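Long-range contacts in carbohydrate deacetylase Agd3 (Neosartorya fumigata, PDB 6NWZ), which is a carbohydrate deacetylase that probably de-N-acetylates galactosaminogalactan and is required for Aspergillus fumigatus biofilm formation: residues 256-260 / 270-274; 262-266 / 508-512; 308-313 / 364-368. One frame throughout, in Å; residues are numbered along the deposited sequence.

Contact 1 of 3, residues 256-260 / 270-274; sequences DMFLV and TFRIT. With ZN (zinc ion), chain L.
The guanidinium of Arg272 meets the ring of Phe258 at the ring's edge. NH2 lies near the ring plane, 3.5 Å from Phe258 CD1, and the two flat groups are turned 59° apart. The guanidinium edge is taken by Phe258 O, which lies in its plane. Arg272 grips this oxygen side-on with two nitrogens: NE at 3.1 Å from Phe258 O and NH2 at 3.3 Å from it. Both donors come from the same face of the carbonyl. NE stands well above the carbonyl plane, while NH2 is tilted from it by 24°. The Arg272 chain is extended, with CG anti to the backbone N (chi1 -178°), and this carries the head across to Phe258. On the way its CB and CD pack on Val260 CG2, the two side chains crossing at about a right angle. NH2 also forms a salt bridge with Asp368, its main polar partner, and the three bonds together should hold the head in one rotation. Further along, Val260 CG1 packs on Thr270 CB at 3.6 Å. Met257 bends at chi2 and chi3, bringing SD to 3.7 Å from Ile273 CG2. The Phe258 ring also meets Trp374 and packs edge-to-face with Trp413. Asp256 to Leu259 form a type II beta turn, closed by Leu259 N to Asp256 O at 3.1 Å. Asp256 OD1 binds zinc at 2.0 Å, and His388 and His392 complete the protein ligands. An Asp-His-His zinc site of this kind is as in the family 4 polysaccharide deacetylases, consistent with a deacetylase active site here.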
ATOM      1  N   ASP A 256       9.430  -2.472 -19.794  1.00 26.99           N
ATOM      2  CA  ASP A 256       9.605  -2.669 -21.232  1.00 40.49           C
ATOM      3  C   ASP A 256      10.076  -1.411 -21.955  1.00 38.40           C
ATOM      4  O   ASP A 256       9.853  -1.272 -23.160  1.00 38.81           O
ATOM      5  CB  ASP A 256       8.320  -3.187 -21.886  1.00 45.23           C
ATOM      6  CG  ASP A 256       7.884  -4.529 -21.340  1.00 43.84           C
ATOM      7  OD1 ASP A 256       8.536  -5.042 -20.406  1.00 51.18           O
ATOM      8  OD2 ASP A 256       6.887  -5.076 -21.856  1.00 64.71           O
ATOM      9  N   MET A 257      10.736  -0.491 -21.255  1.00 30.02           N
ATOM     10  CA  MET A 257      11.251   0.700 -21.921  1.00 36.14           C
ATOM     11  C   MET A 257      12.347   0.327 -22.914  1.00 46.42           C
ATOM     12  O   MET A 257      13.231  -0.483 -22.616  1.00 48.56           O
ATOM     13  CB  MET A 257      11.785   1.709 -20.910  1.00 25.92           C
ATOM     14  CG  MET A 257      12.257   3.024 -21.531  1.00 25.81           C
ATOM     15  SD  MET A 257      10.973   3.956 -22.409  1.00 34.54           S
ATOM     16  CE  MET A 257       9.781   4.208 -21.099  1.00 35.48           C
ATOM     17  N   PHE A 258      12.272   0.935 -24.100  1.00 37.57           N
ATOM     18  CA  PHE A 258      13.088   0.735 -25.293  1.00 35.83           C
ATOM     19  C   PHE A 258      12.622  -0.470 -26.106  1.00 40.53           C
ATOM     20  O   PHE A 258      13.135  -0.681 -27.204  1.00 45.22           O
ATOM     21  CB  PHE A 258      14.596   0.592 -25.001  1.00 29.98           C
ATOM     22  CG  PHE A 258      15.249   1.868 -24.548  1.00 42.08           C
ATOM     23  CD1 PHE A 258      15.799   2.745 -25.469  1.00 45.87           C
ATOM     24  CD2 PHE A 258      15.315   2.188 -23.202  1.00 38.02           C
ATOM     25  CE1 PHE A 258      16.399   3.919 -25.056  1.00 41.97           C
ATOM     26  CE2 PHE A 258      15.914   3.360 -22.784  1.00 27.92           C
ATOM     27  CZ  PHE A 258      16.457   4.225 -23.708  1.00 36.68           C
ATOM     28  N   LEU A 259      11.669  -1.259 -25.621  1.00 42.95           N
ATOM     29  CA  LEU A 259      11.151  -2.390 -26.375  1.00 30.72           C
ATOM     30  C   LEU A 259       9.961  -1.972 -27.232  1.00 40.78           C
ATOM     31  O   LEU A 259       9.352  -0.917 -27.032  1.00 47.37           O
ATOM     32  CB  LEU A 259      10.726  -3.524 -25.438  1.00 35.27           C
ATOM     33  CG  LEU A 259      11.792  -4.262 -24.629  1.00 43.41           C
ATOM     34  CD1 LEU A 259      11.170  -5.400 -23.830  1.00 31.54           C
ATOM     35  CD2 LEU A 259      12.893  -4.777 -25.539  1.00 32.58           C
ATOM     36  N   VAL A 260       9.634  -2.828 -28.197  1.00 43.47           N
ATOM     37  CA  VAL A 260       8.407  -2.737 -28.978  1.00 37.91           C
ATOM     38  C   VAL A 260       7.461  -3.821 -28.482  1.00 41.90           C
ATOM     39  O   VAL A 260       7.860  -4.984 -28.345  1.00 66.29           O
ATOM     40  CB  VAL A 260       8.682  -2.897 -30.485  1.00 38.32           C
ATOM     41  CG1 VAL A 260       7.383  -2.870 -31.274  1.00 34.32           C
ATOM     42  CG2 VAL A 260       9.626  -1.815 -30.972  1.00 39.07           C
ATOM     43  N   THR A 270       1.975  -2.586 -33.738  1.00 58.49           N
ATOM     44  CA  THR A 270       3.029  -2.511 -32.741  1.00 53.48           C
ATOM     45  C   THR A 270       3.235  -1.060 -32.339  1.00 44.80           C
ATOM     46  O   THR A 270       3.003  -0.143 -33.131  1.00 55.25           O
ATOM     47  CB  THR A 270       4.346  -3.084 -33.274  1.00 49.08           C
ATOM     48  OG1 THR A 270       4.839  -2.239 -34.322  1.00 46.48           O
ATOM     49  CG2 THR A 270       4.130  -4.486 -33.820  1.00 37.13           C
ATOM     50  N   PHE A 271       3.679  -0.855 -31.100  1.00 38.52           N
ATOM     51  CA  PHE A 271       3.964   0.490 -30.626  1.00 38.00           C
ATOM     52  C   PHE A 271       5.271   0.516 -29.847  1.00 47.55           C
ATOM     53  O   PHE A 271       5.571  -0.407 -29.083  1.00 49.30           O
ATOM     54  CB  PHE A 271       2.834   1.042 -29.750  1.00 30.07           C
ATOM     55  CG  PHE A 271       3.094   2.432 -29.253  1.00 39.99           C
ATOM     56  CD1 PHE A 271       3.004   3.517 -30.114  1.00 30.68           C
ATOM     57  CD2 PHE A 271       3.460   2.656 -27.938  1.00 27.90           C
ATOM     58  CE1 PHE A 271       3.256   4.800 -29.665  1.00 34.61           C
ATOM     59  CE2 PHE A 271       3.716   3.934 -27.483  1.00 36.09           C
ATOM     60  CZ  PHE A 271       3.616   5.008 -28.346  1.00 43.64           C
ATOM     61  N   ARG A 272       6.045   1.582 -30.063  1.00 37.57           N
ATOM     62  CA  ARG A 272       7.234   1.902 -29.285  1.00 36.34           C
ATOM     63  C   ARG A 272       7.169   3.374 -28.914  1.00 40.76           C
ATOM     64  O   ARG A 272       7.023   4.229 -29.794  1.00 49.39           O
ATOM     65  CB  ARG A 272       8.523   1.612 -30.064  1.00 30.47           C
ATOM     66  CG  ARG A 272       9.804   1.885 -29.282  1.00 30.00           C
ATOM     67  CD  ARG A 272      11.028   1.621 -30.142  1.00 31.07           C
ATOM     68  NE  ARG A 272      12.249   1.436 -29.361  1.00 47.20           N
ATOM     69  CZ  ARG A 272      13.214   2.343 -29.252  1.00 37.57           C
ATOM     70  NH1 ARG A 272      13.100   3.506 -29.873  1.00 34.69           N
ATOM     71  NH2 ARG A 272      14.293   2.084 -28.524  1.00 32.10           N
ATOM     72  N   ILE A 273       7.273   3.666 -27.617  1.00 31.11           N
ATOM     73  CA  ILE A 273       7.142   5.028 -27.110  1.00 32.11           C
ATOM     74  C   ILE A 273       8.116   5.940 -27.849  1.00 39.72           C
ATOM     75  O   ILE A 273       9.201   5.508 -28.257  1.00 33.88           O
ATOM     76  CB  ILE A 273       7.366   5.064 -25.582  1.00 27.15           C
ATOM     77  CG1 ILE A 273       6.648   6.262 -24.957  1.00 28.83           C
ATOM     78  CG2 ILE A 273       8.854   5.065 -25.233  1.00 38.49           C
ATOM     79  CD1 ILE A 273       5.137   6.135 -24.972  1.00 28.79           C
ATOM     80  N   THR A 274       7.728   7.195 -28.060  1.00 28.75           N
ATOM     81  CA  THR A 274       8.542   8.136 -28.815  1.00 33.55           C
ATOM     82  C   THR A 274       9.048   9.259 -27.916  1.00 37.09           C
ATOM     83  O   THR A 274       8.687   9.369 -26.743  1.00 40.89           O
ATOM     84  CB  THR A 274       7.754   8.720 -29.994  1.00 29.50           C
ATOM     85  OG1 THR A 274       6.675   9.521 -29.499  1.00 47.47           O
ATOM     86  CG2 THR A 274       7.193   7.608 -30.854  1.00 29.26           C
TER
HETATM   87 ZN    ZN L 913       8.493  -6.704 -19.322  1.00 54.98          ZN

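Contact 2 of 3, residues 262-266 / 508-512; sequences DIYYP and QEWID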
ATOM      1  N   ASP A 262       3.538  -5.673 -28.898  1.00 50.99           N
ATOM      2  CA  ASP A 262       2.421  -5.880 -29.809  1.00 34.61           C
ATOM      3  C   ASP A 262       1.124  -5.427 -29.149  1.00 40.05           C
ATOM      4  O   ASP A 262       0.786  -5.873 -28.048  1.00 48.33           O
ATOM      5  CB  ASP A 262       2.323  -7.351 -30.219  1.00 53.49           C
ATOM      6  CG  ASP A 262       3.588  -7.863 -30.892  1.00 58.94           C
ATOM      7  OD1 ASP A 262       3.919  -7.378 -31.993  1.00 70.57           O
ATOM      8  OD2 ASP A 262       4.254  -8.750 -30.317  1.00 71.16           O
ATOM      9  N   ILE A 263       0.399  -4.546 -29.824  1.00 48.61           N
ATOM     10  CA  ILE A 263      -0.838  -3.990 -29.291  1.00 44.39           C
ATOM     11  C   ILE A 263      -1.962  -5.012 -29.421  1.00 47.68           C
ATOM     12  O   ILE A 263      -1.972  -5.849 -30.332  1.00 57.01           O
ATOM     13  CB  ILE A 263      -1.162  -2.667 -30.014  1.00 34.38           C
ATOM     14  CG1 ILE A 263      -0.012  -1.678 -29.797  1.00 36.66           C
ATOM     15  CG2 ILE A 263      -2.491  -2.079 -29.547  1.00 41.91           C
ATOM     16  CD1 ILE A 263       0.367  -1.490 -28.328  1.00 30.38           C
ATOM     17  N   TYR A 264      -2.920  -4.952 -28.493  1.00 51.03           N
ATOM     18  CA  TYR A 264      -3.954  -5.976 -28.377  1.00 46.12           C
ATOM     19  C   TYR A 264      -5.151  -5.726 -29.297  1.00 45.05           C
ATOM     20  O   TYR A 264      -5.524  -6.608 -30.079  1.00 49.83           O
ATOM     21  CB  TYR A 264      -4.418  -6.083 -26.921  1.00 43.55           C
ATOM     22  CG  TYR A 264      -5.575  -7.034 -26.729  1.00 56.42           C
ATOM     23  CD1 TYR A 264      -5.364  -8.404 -26.659  1.00 59.92           C
ATOM     24  CD2 TYR A 264      -6.879  -6.563 -26.625  1.00 55.41           C
ATOM     25  CE1 TYR A 264      -6.418  -9.278 -26.487  1.00 59.93           C
ATOM     26  CE2 TYR A 264      -7.941  -7.430 -26.453  1.00 52.48           C
ATOM     27  CZ  TYR A 264      -7.703  -8.787 -26.385  1.00 55.98           C
ATOM     28  OH  TYR A 264      -8.750  -9.662 -26.211  1.00 52.81           O
ATOM     29  N   TYR A 265      -5.785  -4.538 -29.203  1.00 47.68           N
ATOM     30  CA  TYR A 265      -7.060  -4.360 -29.899  1.00 66.18           C
ATOM     31  C   TYR A 265      -6.873  -4.245 -31.406  1.00104.99           C
ATOM     32  O   TYR A 265      -7.375  -5.115 -32.140  1.00132.75           O
ATOM     33  CB  TYR A 265      -7.840  -3.179 -29.312  1.00 68.77           C
ATOM     34  CG  TYR A 265      -9.112  -2.903 -30.088  1.00 80.33           C
ATOM     35  CD1 TYR A 265     -10.122  -3.854 -30.165  1.00 82.99           C
ATOM     36  CD2 TYR A 265      -9.294  -1.701 -30.762  1.00 88.57           C
ATOM     37  CE1 TYR A 265     -11.281  -3.616 -30.881  1.00 85.69           C
ATOM     38  CE2 TYR A 265     -10.452  -1.452 -31.482  1.00 89.15           C
ATOM     39  CZ  TYR A 265     -11.441  -2.416 -31.536  1.00 90.76           C
ATOM     40  OH  TYR A 265     -12.603  -2.204 -32.242  1.00 98.18           O
ATOM     41  N   PRO A 266      -6.178  -3.226 -31.948  1.00 90.65           N
ATOM     42  CA  PRO A 266      -5.892  -3.278 -33.385  1.00 72.54           C
ATOM     43  C   PRO A 266      -4.840  -4.343 -33.641  1.00 76.34           C
ATOM     44  O   PRO A 266      -3.645  -4.041 -33.716  1.00 87.27           O
ATOM     45  CB  PRO A 266      -5.387  -1.863 -33.710  1.00 57.71           C
ATOM     46  CG  PRO A 266      -5.679  -1.033 -32.480  1.00 76.28           C
ATOM     47  CD  PRO A 266      -5.607  -2.008 -31.347  1.00 72.94           C
ATOM     48  N   GLN A 508     -11.299  -3.050 -24.205  1.00 47.57           N
ATOM     49  CA  GLN A 508     -11.586  -4.272 -24.949  1.00 53.52           C
ATOM     50  C   GLN A 508     -11.008  -5.498 -24.248  1.00 58.49           C
ATOM     51  O   GLN A 508     -11.707  -6.495 -24.039  1.00 69.26           O
ATOM     52  CB  GLN A 508     -11.040  -4.159 -26.369  1.00 49.46           C
ATOM     53  CG  GLN A 508     -11.593  -5.208 -27.292  1.00 58.96           C
ATOM     54  CD  GLN A 508     -13.101  -5.161 -27.346  1.00 68.77           C
ATOM     55  OE1 GLN A 508     -13.695  -4.086 -27.444  1.00 70.21           O
ATOM     56  NE2 GLN A 508     -13.733  -6.324 -27.264  1.00 77.68           N
ATOM     57  N   GLU A 509      -9.725  -5.442 -23.880  1.00 53.11           N
ATOM     58  CA  GLU A 509      -9.108  -6.567 -23.188  1.00 50.56           C
ATOM     59  C   GLU A 509      -9.751  -6.807 -21.827  1.00 60.17           C
ATOM     60  O   GLU A 509      -9.877  -7.959 -21.395  1.00 62.93           O
ATOM     61  CB  GLU A 509      -7.608  -6.320 -23.037  1.00 41.76           C
ATOM     62  CG  GLU A 509      -6.793  -7.571 -22.786  1.00 40.94           C
ATOM     63  CD  GLU A 509      -5.309  -7.320 -22.915  1.00 53.14           C
ATOM     64  OE1 GLU A 509      -4.920  -6.143 -23.044  1.00 61.69           O
ATOM     65  OE2 GLU A 509      -4.531  -8.296 -22.896  1.00 67.71           O
ATOM     66  N   TRP A 510     -10.159  -5.738 -21.143  1.00 55.12           N
ATOM     67  CA  TRP A 510     -10.885  -5.885 -19.887  1.00 53.39           C
ATOM     68  C   TRP A 510     -12.221  -6.582 -20.108  1.00 56.75           C
ATOM     69  O   TRP A 510     -12.631  -7.427 -19.303  1.00 71.08           O
ATOM     70  CB  TRP A 510     -11.079  -4.507 -19.253  1.00 46.83           C
ATOM     71  CG  TRP A 510     -11.901  -4.463 -18.003  1.00 41.91           C
ATOM     72  CD1 TRP A 510     -11.749  -5.232 -16.883  1.00 54.13           C
ATOM     73  CD2 TRP A 510     -12.973  -3.559 -17.727  1.00 41.07           C
ATOM     74  NE1 TRP A 510     -12.681  -4.873 -15.933  1.00 45.09           N
ATOM     75  CE2 TRP A 510     -13.440  -3.845 -16.427  1.00 43.91           C
ATOM     76  CE3 TRP A 510     -13.590  -2.538 -18.456  1.00 41.36           C
ATOM     77  CZ2 TRP A 510     -14.498  -3.153 -15.848  1.00 54.66           C
ATOM     78  CZ3 TRP A 510     -14.637  -1.851 -17.879  1.00 41.49           C
ATOM     79  CH2 TRP A 510     -15.082  -2.160 -16.588  1.00 53.89           C
ATOM     80  N   ILE A 511     -12.911  -6.243 -21.196  1.00 43.18           N
ATOM     81  CA  ILE A 511     -14.182  -6.889 -21.505  1.00 46.54           C
ATOM     82  C   ILE A 511     -13.965  -8.351 -21.870  1.00 51.54           C
ATOM     83  O   ILE A 511     -14.706  -9.234 -21.422  1.00 66.12           O
ATOM     84  CB  ILE A 511     -14.900  -6.128 -22.635  1.00 51.07           C
ATOM     85  CG1 ILE A 511     -15.434  -4.787 -22.128  1.00 52.54           C
ATOM     86  CG2 ILE A 511     -16.016  -6.972 -23.222  1.00 42.41           C
ATOM     87  CD1 ILE A 511     -15.958  -3.894 -23.232  1.00 43.73           C
ATOM     88  N   ASP A 512     -12.940  -8.632 -22.679  1.00 59.54           N
ATOM     89  CA  ASP A 512     -12.754  -9.974 -23.222  1.00 61.54           C
ATOM     90  C   ASP A 512     -12.254 -10.960 -22.172  1.00 64.98           C
ATOM     91  O   ASP A 512     -12.625 -12.138 -22.208  1.00 72.95           O
ATOM     92  CB  ASP A 512     -11.777  -9.933 -24.400  1.00 53.91           C
ATOM     93  CG  ASP A 512     -12.257  -9.040 -25.535  1.00 57.63           C
ATOM     94  OD1 ASP A 512     -13.382  -8.504 -25.443  1.00 66.85           O
ATOM     95  OD2 ASP A 512     -11.504  -8.873 -26.519  1.00 52.26           O
TER
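Residues 262-266 run as an irregular loop past helix 503-513, with CA atoms 6.7 Å apart at Tyr265 and Gln508 and 7.3 Å apart at Tyr264 and Glu509. This is loop-on-helix packing at the surface of the deacetylase domain. The loop is the turn of a small antiparallel hairpin between strands 261-262 and 270-271. Two neighbouring tyrosines carry the contact. Tyr264 has CG anti to its backbone N (chi1 175°), which lays the ring over the side chain of Glu509. Glu509 CG sits over the ring centre, 3.8 Å from the centroid and 8° off the normal, a CH-pi contact. Beyond CG the glutamate is extended, and its carboxylate stacks almost flat on the same ring, with planes 2° apart. Glu509 CB reaches Tyr264 CE2 at 3.6 Å. Tyr265 CD1 lies 3.5 Å from Gln508 CG, which approaches the ring obliquely. Cys505, one turn earlier on the helix, also touches both tyrosines. Gln508 bends at chi2 and folds back toward Asp512 one turn on, where NE2 makes weak bonds to the carboxylate. The carboxylate thus lies between the Gln508 amide and the Tyr264 hydroxyl. The hydroxyl of Tyr264 donates to Asp512 OD2 at 2.9 Å, with OD2 in the ring plane and using its anti lone pair, the one away from OD1.

Contact 3 of 3, residues 308-313 / 364-368; sequences GNIEQS and CTQLD
Ser313 packs tightly against residues 364-368. Its OG donates to Cys364 O at 2.8 Å. The OG lies beside the backbone N and anti to the carbonyl carbon (chi1 -66°), which points it at the other segment. Cys364 O also accepts from Leu367 N, and the two donors reach it from opposite faces. The carbonyl of buried Cys364 is thereby gripped twice. Asn309 is wedged in close by. Its OD1 lies 3.2 Å from Thr365 CB and bonds to Trp413. Its ND2 makes two weak bonds, to Thr365 O and to Asp368 OD2, each at 3.4 Å. The amide and the Asp368 carboxylate lie nearly parallel, 19° apart. Asp368 OD2 has its stronger partner in Arg272, a salt bridge. Partly exposed Gln312 also packs closely, its CB and CG against Asp368 OD2; the two side chains cross at about a right angle. Ile310 CD1 adds a looser apolar touch, 3.9 Å from Cys364 SG, which is in a disulfide with Cys323. The solvent side is different: there the exposed Leu367 meets Ser313 chiefly through CB, 3.6 Å from Ser313 OG. Asp368 is also the N-cap of helix 369-375, through OD1 to Leu370 N. Helix 306-313, just after strand 300-304, thus packs on the junction of helices 362-366 and 369-375, and Thr365 leans on helix 400-417 behind.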
ATOM      1  N   GLY A 308      16.650  -3.456 -26.540  1.00 47.78           N
ATOM      2  CA  GLY A 308      15.748  -2.668 -27.358  1.00 37.68           C
ATOM      3  C   GLY A 308      16.394  -1.407 -27.897  1.00 45.24           C
ATOM      4  O   GLY A 308      15.988  -0.891 -28.944  1.00 42.97           O
ATOM      5  N   ASN A 309      17.402  -0.891 -27.190  1.00 43.27           N
ATOM      6  CA  ASN A 309      18.145   0.259 -27.692  1.00 35.17           C
ATOM      7  C   ASN A 309      19.061  -0.141 -28.843  1.00 45.46           C
ATOM      8  O   ASN A 309      19.155   0.575 -29.847  1.00 53.47           O
ATOM      9  CB  ASN A 309      18.941   0.897 -26.554  1.00 32.44           C
ATOM     10  CG  ASN A 309      19.916   1.949 -27.040  1.00 47.45           C
ATOM     11  OD1 ASN A 309      21.121   1.841 -26.821  1.00 48.14           O
ATOM     12  ND2 ASN A 309      19.399   2.971 -27.708  1.00 42.94           N
ATOM     13  N   ILE A 310      19.733  -1.287 -28.724  1.00 44.08           N
ATOM     14  CA  ILE A 310      20.631  -1.721 -29.789  1.00 42.68           C
ATOM     15  C   ILE A 310      19.840  -2.109 -31.032  1.00 44.12           C
ATOM     16  O   ILE A 310      20.254  -1.820 -32.161  1.00 57.11           O
ATOM     17  CB  ILE A 310      21.523  -2.878 -29.300  1.00 48.72           C
ATOM     18  CG1 ILE A 310      22.221  -2.506 -27.988  1.00 41.61           C
ATOM     19  CG2 ILE A 310      22.544  -3.249 -30.368  1.00 39.38           C
ATOM     20  CD1 ILE A 310      23.178  -1.339 -28.105  1.00 37.68           C
ATOM     21  N   GLU A 311      18.691  -2.767 -30.850  1.00 47.48           N
ATOM     22  CA  GLU A 311      17.914  -3.212 -32.003  1.00 43.48           C
ATOM     23  C   GLU A 311      17.342  -2.028 -32.774  1.00 43.38           C
ATOM     24  O   GLU A 311      17.292  -2.051 -34.009  1.00 54.24           O
ATOM     25  CB  GLU A 311      16.798  -4.158 -31.559  1.00 37.62           C
ATOM     26  CG  GLU A 311      17.298  -5.487 -31.016  1.00 72.90           C
ATOM     27  CD  GLU A 311      16.225  -6.560 -31.007  1.00 78.65           C
ATOM     28  OE1 GLU A 311      16.486  -7.669 -31.524  1.00 70.42           O
ATOM     29  OE2 GLU A 311      15.121  -6.291 -30.489  1.00 84.64           O
ATOM     30  N   GLN A 312      16.914  -0.983 -32.064  1.00 37.90           N
ATOM     31  CA  GLN A 312      16.417   0.208 -32.743  1.00 42.41           C
ATOM     32  C   GLN A 312      17.523   0.891 -33.541  1.00 44.38           C
ATOM     33  O   GLN A 312      17.313   1.269 -34.698  1.00 44.77           O
ATOM     34  CB  GLN A 312      15.803   1.170 -31.727  1.00 34.99           C
ATOM     35  CG  GLN A 312      15.398   2.511 -32.312  1.00 35.96           C
ATOM     36  CD  GLN A 312      14.358   2.387 -33.413  1.00 41.14           C
ATOM     37  OE1 GLN A 312      13.225   1.973 -33.168  1.00 36.72           O
ATOM     38  NE2 GLN A 312      14.740   2.748 -34.636  1.00 42.57           N
ATOM     39  N   SER A 313      18.707   1.050 -32.944  1.00 37.93           N
ATOM     40  CA  SER A 313      19.825   1.630 -33.681  1.00 46.66           C
ATOM     41  C   SER A 313      20.194   0.781 -34.889  1.00 49.64           C
ATOM     42  O   SER A 313      20.604   1.320 -35.924  1.00 52.70           O
ATOM     43  CB  SER A 313      21.037   1.791 -32.766  1.00 45.11           C
ATOM     44  OG  SER A 313      20.782   2.741 -31.750  1.00 42.35           O
ATOM     45  N   CYS A 364      26.885   3.750 -31.426  1.00 48.56           N
ATOM     46  CA  CYS A 364      25.776   2.860 -31.758  1.00 39.49           C
ATOM     47  C   CYS A 364      24.524   3.227 -30.971  1.00 49.64           C
ATOM     48  O   CYS A 364      23.449   3.422 -31.551  1.00 51.24           O
ATOM     49  CB  CYS A 364      26.159   1.407 -31.480  1.00 41.51           C
ATOM     50  SG  CYS A 364      24.722   0.320 -31.300  1.00 56.23           S
ATOM     51  N   THR A 365      24.643   3.320 -29.644  1.00 45.42           N
ATOM     52  CA  THR A 365      23.478   3.597 -28.809  1.00 47.63           C
ATOM     53  C   THR A 365      22.869   4.958 -29.123  1.00 47.37           C
ATOM     54  O   THR A 365      21.648   5.124 -29.028  1.00 49.07           O
ATOM     55  CB  THR A 365      23.856   3.516 -27.327  1.00 39.61           C
ATOM     56  OG1 THR A 365      24.766   4.572 -27.001  1.00 39.10           O
ATOM     57  CG2 THR A 365      24.505   2.176 -27.010  1.00 38.98           C
ATOM     58  N   GLN A 366      23.694   5.934 -29.509  1.00 38.96           N
ATOM     59  CA  GLN A 366      23.213   7.283 -29.784  1.00 39.35           C
ATOM     60  C   GLN A 366      22.332   7.371 -31.029  1.00 43.47           C
ATOM     61  O   GLN A 366      21.646   8.385 -31.200  1.00 39.77           O
ATOM     62  CB  GLN A 366      24.397   8.243 -29.925  1.00 47.62           C
ATOM     63  CG  GLN A 366      25.244   8.388 -28.672  1.00 55.16           C
ATOM     64  CD  GLN A 366      24.532   9.130 -27.560  1.00 68.51           C
ATOM     65  OE1 GLN A 366      23.583   9.874 -27.803  1.00 65.28           O
ATOM     66  NE2 GLN A 366      24.990   8.933 -26.329  1.00 86.32           N
ATOM     67  N   LEU A 367      22.329   6.354 -31.899  1.00 40.27           N
ATOM     68  CA  LEU A 367      21.471   6.388 -33.081  1.00 41.20           C
ATOM     69  C   LEU A 367      19.987   6.277 -32.746  1.00 43.29           C
ATOM     70  O   LEU A 367      19.155   6.483 -33.637  1.00 45.33           O
ATOM     71  CB  LEU A 367      21.858   5.272 -34.053  1.00 38.78           C
ATOM     72  CG  LEU A 367      23.264   5.344 -34.647  1.00 43.69           C
ATOM     73  CD1 LEU A 367      23.476   4.235 -35.668  1.00 40.05           C
ATOM     74  CD2 LEU A 367      23.504   6.707 -35.269  1.00 39.15           C
ATOM     75  N   ASP A 368      19.640   5.957 -31.500  1.00 34.11           N
ATOM     76  CA  ASP A 368      18.255   5.862 -31.050  1.00 33.08           C
ATOM     77  C   ASP A 368      17.826   7.212 -30.480  1.00 42.92           C
ATOM     78  O   ASP A 368      18.381   7.669 -29.474  1.00 45.48           O
ATOM     79  CB  ASP A 368      18.125   4.763 -29.995  1.00 34.60           C
ATOM     80  CG  ASP A 368      16.682   4.375 -29.697  1.00 45.62           C
ATOM     81  OD1 ASP A 368      15.769   5.219 -29.833  1.00 50.51           O
ATOM     82  OD2 ASP A 368      16.465   3.203 -29.321  1.00 42.37           O
TER

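From the N terminus, the chain leaves strand 252-257 at its zinc aspartate and enters contact 1, which closes the short hairpin back to 270-274. Contact 2 begins inside that hairpin, at 262-266, and is completed only at helix 503-513, so contacts 1 and 2 cross. They touch by packing of Thr270 on Asp262 and Phe271 on Ile263. Contact 3 follows contact 1 in series and closes off the 50 residues between its two segments, on helices 306-313 and 362-366. It is nested within the long loop closed by contact 2, without touching it. The Arg272-Asp368 salt bridge joins contacts 1 and 3, tying the zinc-side turn to these helices.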